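Side-chain contact in MNMC2 (Aquifex aeolicus, PDB 3VYW), which binds S-adenosylmethionine and acts as a tRNA methyltransferase in the modification of wobble uridine, without the oxidase domain usually fused to it: residues E12-L15 with R16-E19. Residues are numbered along the deposited sequence; the frame is centred on the assembly and turned at random.
Sequences ESYL and RKKE
Lys18, one turn further along helix 3-18, lays the start of its side chain over one face of the Tyr14 ring. CG does the touching: it sits 3.9 Å from the ring centroid, 26° off the normal, a CH-pi contact shifted toward the hydroxyl end, where Lys18 CG comes within 3.5 Å of Tyr14 CZ. The ring leans toward the C-terminal end of the helix because Tyr14 CG is anti to the backbone N (chi1 177°). From there Tyr14 OH hydrogen-bonds the carboxylate of Asp298 on helix 292-303, so the phenol's polar end is satisfied by a different helix from the one that packs on its face. The Lys17 chain is extended beyond CG and reaches the ring only with its far end, CE lying 4.4 Å from Tyr14 CE1, while its ammonium makes a long, weak ion pair with Glu294.

Beneath these side chains the carbonyls of the turn are used one after another. Glu12 O takes Arg16 N in a weak bond, Ser13 O takes Lys17 N at 3.2 Å, and Tyr14 O takes Lys18 N at 3.0 Å. Leu15 O receives Glu19 N at 2.8 Å, but the N-H...O angle is only 126° and the bond is weak; the same N-H also makes a weak bond to Arg16 O. Glu19 then departs from the helix with positive phi. The side chain of Leu15, by contrast, packs as pure hydrocarbon against Phe27, Val20 and Leu301. This is the last turn of an amphipathic helix, ended by a positive-phi residue, its buried residues seated on helices 24-37 and 292-303, well away from the S-adenosylmethionine pocket.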
# COMPACT_ATOMS: atom_id res chain seq x y z
N GLU A 12 -9.18 6.84 -25.11
CA GLU A 12 -9.23 6.73 -26.53
C GLU A 12 -7.85 6.89 -27.04
O GLU A 12 -7.41 6.22 -27.92
CB GLU A 12 -10.10 7.82 -27.10
CG GLU A 12 -11.56 7.46 -27.20
CD GLU A 12 -12.42 8.64 -27.52
OE1 GLU A 12 -13.52 8.44 -28.02
OE2 GLU A 12 -11.99 9.77 -27.29
N SER A 13 -7.13 7.81 -26.46
CA SER A 13 -5.82 8.04 -26.91
C SER A 13 -4.92 6.85 -26.70
O SER A 13 -4.15 6.52 -27.56
CB SER A 13 -5.29 9.27 -26.22
OG SER A 13 -3.92 9.24 -26.12
N TYR A 14 -5.00 6.22 -25.54
CA TYR A 14 -4.18 5.07 -25.23
C TYR A 14 -4.48 3.87 -26.07
O TYR A 14 -3.61 3.14 -26.41
CB TYR A 14 -4.29 4.71 -23.76
CG TYR A 14 -3.53 3.50 -23.33
CD1 TYR A 14 -2.17 3.50 -23.25
CD2 TYR A 14 -4.19 2.35 -22.95
CE1 TYR A 14 -1.49 2.40 -22.84
CE2 TYR A 14 -3.50 1.26 -22.53
CZ TYR A 14 -2.15 1.30 -22.49
OH TYR A 14 -1.46 0.23 -22.07
N LEU A 15 -5.73 3.65 -26.37
CA LEU A 15 -6.06 2.51 -27.19
C LEU A 15 -5.46 2.63 -28.57
O LEU A 15 -5.04 1.67 -29.15
CB LEU A 15 -7.55 2.28 -27.23
CG LEU A 15 -8.18 1.96 -25.90
CD1 LEU A 15 -9.68 1.95 -26.02
CD2 LEU A 15 -7.66 0.68 -25.29
N ARG A 16 -5.47 3.83 -29.12
CA ARG A 16 -4.87 4.06 -30.41
C ARG A 16 -3.38 3.81 -30.36
O ARG A 16 -2.83 3.17 -31.20
CB ARG A 16 -5.17 5.45 -30.90
CG ARG A 16 -4.28 5.93 -32.02
CD ARG A 16 -3.82 7.35 -31.82
NE ARG A 16 -4.81 8.31 -32.27
CZ ARG A 16 -4.99 8.66 -33.53
NH1 ARG A 16 -4.25 8.14 -34.49
NH2 ARG A 16 -5.91 9.55 -33.84
N LYS A 17 -2.72 4.29 -29.34
CA LYS A 17 -1.32 4.06 -29.29
C LYS A 17 -1.11 2.57 -29.24
O LYS A 17 -0.23 2.06 -29.89
CB LYS A 17 -0.73 4.72 -28.06
CG LYS A 17 0.37 3.94 -27.37
CD LYS A 17 1.22 4.82 -26.47
CE LYS A 17 1.78 4.07 -25.28
NZ LYS A 17 2.22 4.96 -24.19
N LYS A 18 -1.91 1.87 -28.46
CA LYS A 18 -1.74 0.47 -28.22
C LYS A 18 -2.14 -0.41 -29.35
O LYS A 18 -1.75 -1.54 -29.44
CB LYS A 18 -2.43 0.05 -26.93
CG LYS A 18 -1.51 0.03 -25.74
CD LYS A 18 -0.09 0.26 -26.14
CE LYS A 18 0.87 -0.31 -25.13
NZ LYS A 18 1.74 -1.35 -25.75
N GLU A 19 -2.93 0.15 -30.23
CA GLU A 19 -3.37 -0.56 -31.40
C GLU A 19 -4.26 -1.75 -31.11
O GLU A 19 -4.27 -2.71 -31.83
CB GLU A 19 -2.16 -0.98 -32.21
CG GLU A 19 -1.89 -0.12 -33.41
CD GLU A 19 -0.46 -0.21 -33.87
OE1 GLU A 19 -0.21 -0.55 -35.04
OE2 GLU A 19 0.44 0.08 -33.06